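Local structure of cytochrome B5 (Hadesarchaea archaeon YNP_N21, 6NZX) at residues P20-V23 with K28-D31; V23-K28 with E65-F70. The protein binds a protoporphyrin IX heme in a cytochrome b5-like domain and probably serves in electron transport. All blocks are in the same frame, centred on the assembly; numbering follows the deposited sequence.

How the contacts relate
Both contacts use strand 22-25 and share V23 and K28; their centres lie about 8 Å apart. Contact 1 (20-23 with 28-31) lies close to the centre of the folded chain and is partly buried. It pairs neighbouring strands of a hairpin, so its core is backbone hydrogen bonding with side chains on both sheet faces. Contact 2 (23-28 with 65-70) is smaller, buried where the segments meet and purely apolar across them. K69 makes the polar bond from 65-70 to a heme propionate. The two join at the sheet face that carries V23 and Y30: CD1 of Y30 comes within 3.4 Å of O of L67. That face looks toward the heme; Y22 and D31 take the other.

Contact 1. Residues P20-V23 with K28-D31; sequences PAYV and KVYD
The Y22 ring and the D31 carboxylate meet with their planes 59° apart, CE1 of Y22 lying 3.6 Å from CG of D31. CG1 of V29 approaches the same ring obliquely, 3.7 Å from CD2 of Y22. O of V23 lies at the edge of the Y30 ring, in its plane. This is an antiparallel beta hairpin of the cytochrome b5-like fold. Y22 and D31 form a non-hydrogen-bonded pair, and V23 and Y30 the next, hydrogen-bonded pair. V23 N bonds to Y30 O at 3.0 Å, and Y30 N to V23 O at 2.9 Å. CA of Y22 adds a CA-H...O contact to Y30 O at 3.1 Å, so that oxygen is approached by both a strong and a weak donor. With CG of Y22 anti to its carbonyl carbon (chi1 -75°), the ring runs out beside the D31 side chain. Y13 stacks on it, and L10 of helix 7-11 and V73 of strand 72-76 also touch it. Replacing Y22 with alanine would probably open a gap between V29 and D31 and deprive Y13 of its stacking partner. On the opposite sheet face CG2 of V23 packs on CB of Y30 at 4.2 Å. The D31 carboxylate is held from outside the pair: OD1 is hydrogen-bonded to OG1 of T33, which also bonds to A21 N. OD1 of D31 lies 3.3 Å from O of A21, a close approach of two acceptors with no hydrogen bond between them.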
loop_
_atom_site.group_PDB
_atom_site.type_symbol
_atom_site.label_atom_id
_atom_site.label_comp_id
_atom_site.label_asym_id
_atom_site.label_seq_id
_atom_site.Cartn_x
_atom_site.Cartn_y
_atom_site.Cartn_z
ATOM N N PRO A 20 9.933 -3.055 -2.421
ATOM C CA PRO A 20 8.962 -3.090 -1.332
ATOM C C PRO A 20 7.540 -2.889 -1.867
ATOM O O PRO A 20 7.337 -2.377 -2.978
ATOM C CB PRO A 20 9.376 -1.952 -0.379
ATOM C CG PRO A 20 10.761 -1.562 -0.826
ATOM C CD PRO A 20 10.867 -1.931 -2.293
ATOM N N ALA A 21 6.573 -3.331 -1.066
ATOM C CA ALA A 21 5.162 -3.160 -1.345
ATOM C C ALA A 21 4.608 -2.108 -0.370
ATOM O O ALA A 21 4.608 -2.294 0.867
ATOM C CB ALA A 21 4.450 -4.496 -1.254
ATOM N N TYR A 22 4.220 -0.971 -0.939
ATOM C CA TYR A 22 3.675 0.170 -0.196
ATOM C C TYR A 22 2.242 0.383 -0.677
ATOM O O TYR A 22 1.949 0.164 -1.843
ATOM C CB TYR A 22 4.420 1.468 -0.503
ATOM C CG TYR A 22 5.792 1.656 0.093
ATOM C CD1 TYR A 22 6.423 0.677 0.832
ATOM C CD2 TYR A 22 6.486 2.830 -0.154
ATOM C CE1 TYR A 22 7.692 0.878 1.351
ATOM C CE2 TYR A 22 7.749 3.055 0.371
ATOM C CZ TYR A 22 8.362 2.059 1.106
ATOM O OH TYR A 22 9.599 2.260 1.615
ATOM N N VAL A 23 1.363 0.824 0.215
ATOM C CA VAL A 23 0.001 1.153 -0.168
ATOM C C VAL A 23 -0.333 2.488 0.480
ATOM O O VAL A 23 0.071 2.709 1.599
ATOM C CB VAL A 23 -1.005 0.064 0.256
ATOM C CG1 VAL A 23 -0.777 -1.225 -0.505
ATOM C CG2 VAL A 23 -0.965 -0.197 1.760
ATOM N N LYS A 28 -1.558 8.820 3.640
ATOM C CA LYS A 28 -0.416 8.199 4.335
ATOM C C LYS A 28 0.019 6.915 3.611
ATOM O O LYS A 28 -0.786 6.169 3.113
ATOM C CB LYS A 28 -0.785 7.884 5.787
ATOM C CG LYS A 28 -0.824 9.082 6.737
ATOM C CD LYS A 28 -0.809 8.636 8.183
ATOM C CE LYS A 28 -0.386 9.726 9.146
ATOM N NZ LYS A 28 0.085 9.163 10.439
ATOM N N VAL A 29 1.325 6.669 3.576
ATOM C CA VAL A 29 1.892 5.560 2.841
ATOM C C VAL A 29 2.419 4.569 3.862
ATOM O O VAL A 29 3.236 4.952 4.718
ATOM C CB VAL A 29 2.999 6.055 1.890
ATOM C CG1 VAL A 29 3.695 4.908 1.163
ATOM C CG2 VAL A 29 2.440 7.073 0.904
ATOM N N TYR A 30 1.966 3.313 3.715
ATOM C CA TYR A 30 2.228 2.221 4.616
ATOM C C TYR A 30 3.123 1.217 3.893
ATOM O O TYR A 30 2.877 0.923 2.748
ATOM C CB TYR A 30 0.915 1.551 5.049
ATOM C CG TYR A 30 -0.010 2.446 5.828
ATOM C CD1 TYR A 30 0.013 2.475 7.212
ATOM C CD2 TYR A 30 -0.871 3.312 5.178
ATOM C CE1 TYR A 30 -0.815 3.321 7.934
ATOM C CE2 TYR A 30 -1.721 4.148 5.884
ATOM C CZ TYR A 30 -1.673 4.169 7.269
ATOM O OH TYR A 30 -2.518 4.979 7.966
ATOM N N ASP A 31 4.139 0.707 4.593
ATOM C CA ASP A 31 4.968 -0.362 4.102
ATOM C C ASP A 31 4.337 -1.701 4.513
ATOM O O ASP A 31 4.427 -2.107 5.671
ATOM C CB ASP A 31 6.410 -0.224 4.609
ATOM C CG ASP A 31 7.333 -1.335 4.121
ATOM O OD1 ASP A 31 6.866 -2.160 3.298
ATOM O OD2 ASP A 31 8.531 -1.335 4.523
#

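Contact 2. Residues V23-K28 with E65-F70. With HEM (protoporphyrin IX containing Fe), chain B.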
loop_
_atom_site.group_PDB
_atom_site.type_symbol
_atom_site.label_atom_id
_atom_site.label_comp_id
_atom_site.label_asym_id
_atom_site.label_seq_id
_atom_site.Cartn_x
_atom_site.Cartn_y
_atom_site.Cartn_z
ATOM N N VAL A 23 1.363 0.824 0.215
ATOM C CA VAL A 23 0.001 1.153 -0.168
ATOM C C VAL A 23 -0.333 2.488 0.480
ATOM O O VAL A 23 0.071 2.709 1.599
ATOM C CB VAL A 23 -1.005 0.064 0.256
ATOM C CG1 VAL A 23 -0.777 -1.225 -0.505
ATOM C CG2 VAL A 23 -0.965 -0.197 1.760
ATOM N N ALA A 24 -1.076 3.347 -0.226
ATOM C CA ALA A 24 -1.487 4.620 0.366
ATOM C C ALA A 24 -2.951 4.515 0.810
ATOM O O ALA A 24 -3.762 3.769 0.228
ATOM C CB ALA A 24 -1.242 5.770 -0.574
ATOM N N TYR A 25 -3.253 5.204 1.914
ATOM C CA TYR A 25 -4.607 5.289 2.426
ATOM C C TYR A 25 -4.784 6.642 3.114
ATOM O O TYR A 25 -4.091 6.913 4.076
ATOM C CB TYR A 25 -4.931 4.146 3.396
ATOM C CG TYR A 25 -6.345 4.228 3.915
ATOM C CD1 TYR A 25 -6.622 4.640 5.206
ATOM C CD2 TYR A 25 -7.415 3.992 3.069
ATOM C CE1 TYR A 25 -7.928 4.771 5.658
ATOM C CE2 TYR A 25 -8.725 4.134 3.494
ATOM C CZ TYR A 25 -8.982 4.522 4.795
ATOM O OH TYR A 25 -10.273 4.635 5.222
ATOM N N ASN A 26 -5.698 7.470 2.583
ATOM C CA ASN A 26 -6.079 8.750 3.211
ATOM C C ASN A 26 -4.845 9.633 3.421
ATOM O O ASN A 26 -4.718 10.237 4.491
ATOM C CB ASN A 26 -6.761 8.546 4.573
ATOM C CG ASN A 26 -8.240 8.283 4.455
ATOM O OD1 ASN A 26 -8.790 8.280 3.351
ATOM N ND2 ASN A 26 -8.889 8.035 5.582
ATOM N N GLY A 27 -3.928 9.636 2.436
ATOM C CA GLY A 27 -2.794 10.547 2.392
ATOM C C GLY A 27 -1.508 10.000 3.001
ATOM O O GLY A 27 -0.482 10.658 2.903
ATOM N N LYS A 28 -1.558 8.820 3.640
ATOM C CA LYS A 28 -0.416 8.199 4.335
ATOM C C LYS A 28 0.019 6.915 3.611
ATOM O O LYS A 28 -0.786 6.169 3.113
ATOM C CB LYS A 28 -0.785 7.884 5.787
ATOM C CG LYS A 28 -0.824 9.082 6.737
ATOM C CD LYS A 28 -0.809 8.636 8.183
ATOM C CE LYS A 28 -0.386 9.726 9.146
ATOM N NZ LYS A 28 0.085 9.163 10.439
ATOM N N GLU A 65 -8.313 -0.152 9.526
ATOM C CA GLU A 65 -7.708 -0.423 10.850
ATOM C C GLU A 65 -6.480 -1.338 10.720
ATOM O O GLU A 65 -5.498 -1.180 11.472
ATOM C CB GLU A 65 -8.719 -1.034 11.834
ATOM C CG GLU A 65 -9.646 -2.087 11.232
ATOM C CD GLU A 65 -10.429 -2.952 12.214
ATOM O OE1 GLU A 65 -11.272 -2.396 12.960
ATOM O OE2 GLU A 65 -10.202 -4.187 12.230
ATOM N N LEU A 66 -6.532 -2.286 9.775
ATOM C CA LEU A 66 -5.504 -3.322 9.641
ATOM C C LEU A 66 -4.167 -2.721 9.155
ATOM O O LEU A 66 -3.128 -3.310 9.362
ATOM C CB LEU A 66 -6.017 -4.411 8.688
ATOM C CG LEU A 66 -7.279 -5.169 9.121
ATOM C CD1 LEU A 66 -7.616 -6.281 8.131
ATOM C CD2 LEU A 66 -7.136 -5.750 10.526
ATOM N N LEU A 67 -4.195 -1.541 8.525
ATOM C CA LEU A 67 -2.959 -0.810 8.129
ATOM C C LEU A 67 -2.108 -0.411 9.346
ATOM O O LEU A 67 -0.920 -0.107 9.192
ATOM C CB LEU A 67 -3.364 0.425 7.317
ATOM C CG LEU A 67 -3.739 0.123 5.867
ATOM C CD1 LEU A 67 -4.482 1.277 5.201
ATOM C CD2 LEU A 67 -2.512 -0.233 5.074
ATOM N N GLU A 68 -2.696 -0.398 10.550
ATOM C CA GLU A 68 -2.034 0.151 11.737
ATOM C C GLU A 68 -0.839 -0.694 12.179
ATOM O O GLU A 68 0.083 -0.179 12.814
ATOM C CB GLU A 68 -2.998 0.236 12.920
ATOM C CG GLU A 68 -2.444 1.069 14.059
ATOM C CD GLU A 68 -3.401 1.229 15.226
ATOM O OE1 GLU A 68 -4.006 0.215 15.633
ATOM O OE2 GLU A 68 -3.543 2.364 15.705
ATOM N N LYS A 69 -0.843 -1.983 11.850
ATOM C CA LYS A 69 0.249 -2.869 12.210
ATOM C C LYS A 69 1.517 -2.555 11.389
ATOM O O LYS A 69 2.601 -3.026 11.749
ATOM C CB LYS A 69 -0.173 -4.330 12.016
ATOM C CG LYS A 69 -1.464 -4.728 12.721
ATOM C CD LYS A 69 -1.802 -6.198 12.685
ATOM C CE LYS A 69 -1.308 -6.914 11.444
ATOM N NZ LYS A 69 -1.789 -8.319 11.417
ATOM N N PHE A 70 1.395 -1.761 10.314
ATOM C CA PHE A 70 2.482 -1.534 9.351
ATOM C C PHE A 70 3.091 -0.134 9.505
ATOM O O PHE A 70 2.398 0.840 9.811
ATOM C CB PHE A 70 1.935 -1.813 7.949
ATOM C CG PHE A 70 1.513 -3.256 7.814
ATOM C CD1 PHE A 70 2.466 -4.249 7.669
ATOM C CD2 PHE A 70 0.187 -3.623 7.936
ATOM C CE1 PHE A 70 2.108 -5.584 7.613
ATOM C CE2 PHE A 70 -0.177 -4.960 7.871
ATOM C CZ PHE A 70 0.783 -5.933 7.724
HETATM C CHA HEM B . -5.967 -8.043 5.221
HETATM C CHB HEM B . -9.141 -9.002 1.559
HETATM C CHC HEM B . -8.580 -4.409 -0.040
HETATM C CHD HEM B . -5.212 -3.628 3.389
HETATM C C1A HEM B . -6.951 -8.698 4.365
HETATM C C2A HEM B . -7.364 -10.080 4.659
HETATM C C3A HEM B . -8.316 -10.337 3.548
HETATM C C4A HEM B . -8.335 -9.151 2.800
HETATM C CMA HEM B . -9.070 -11.628 3.326
HETATM C CAA HEM B . -6.916 -10.943 5.827
HETATM C CBA HEM B . -7.677 -10.545 7.115
HETATM C CGA HEM B . -6.780 -10.276 8.332
HETATM O O1A HEM B . -7.133 -9.395 9.154
HETATM O O2A HEM B . -5.720 -10.933 8.511
HETATM C C1B HEM B . -9.265 -7.806 0.706
HETATM C C2B HEM B . -10.110 -7.750 -0.408
HETATM C C3B HEM B . -9.972 -6.363 -0.905
HETATM C C4B HEM B . -9.027 -5.802 0.067
HETATM C CMB HEM B . -10.983 -8.820 -1.019
HETATM C CAB HEM B . -10.525 -5.626 -2.123
HETATM C CBB HEM B . -12.012 -5.313 -2.037
HETATM C C1C HEM B . -7.611 -3.724 0.797
HETATM C C2C HEM B . -7.256 -2.420 0.512
HETATM C C3C HEM B . -6.201 -2.155 1.515
HETATM C C4C HEM B . -6.129 -3.410 2.274
HETATM C CMC HEM B . -7.847 -1.594 -0.591
HETATM C CAC HEM B . -5.416 -0.930 1.845
HETATM C CBC HEM B . -5.709 0.261 1.367
HETATM C C1D HEM B . -5.091 -4.823 4.225
HETATM C C2D HEM B . -4.190 -4.876 5.285
HETATM C C3D HEM B . -4.413 -6.197 5.866
HETATM C C4D HEM B . -5.408 -6.714 5.028
HETATM C CMD HEM B . -3.238 -3.813 5.759
HETATM C CAD HEM B . -3.711 -6.831 7.060
HETATM C CBD HEM B . -2.469 -7.559 6.527
HETATM C CGD HEM B . -1.732 -8.343 7.588
HETATM O O1D HEM B . -0.714 -8.995 7.267
HETATM O O2D HEM B . -2.145 -8.332 8.767
HETATM N NA HEM B . -7.508 -8.183 3.262
HETATM N NB HEM B . -8.623 -6.654 1.007
HETATM N NC HEM B . -6.974 -4.331 1.790
HETATM N ND HEM B . -5.838 -5.914 4.040
HETATM FE FE HEM B . -7.250 -6.255 2.527
#
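V23 meets L67 first: CG2 of V23 lies 3.7 Å from CD2 of L67, on the side of the strand nearer the heme. The A24 side chain points away and touches L76 of strand 72-76. Y25 turns back toward L67, and its CB lies 3.4 Å from CD1 of L67, a tight apolar contact. The Y25 ring extends past this methyl because CG is anti to the backbone N (chi1 -179°). CG of N26 lies above one face of this ring, offset toward its rim. N26 and G27 are the corners of a type I' turn, closed by the bond from K28 N to Y25 O. The two L67 methyls thus divide the work, CD1 for Y25 and CD2 for V23. CD2 of L67 also lies 3.7 Å from the heme methyl CMD. L66 lies over the porphyrin face near its rim, with CB 3.7 Å from heme C3D. NZ of K69 is hydrogen-bonded to propionate O2D at 2.7 Å, probably easing that negative charge. The F70 ring meets the same propionate at its edge, with CGD in the ring plane. L66, L67, K69 and F70 line one side of the heme pocket of this cytochrome b5-like domain.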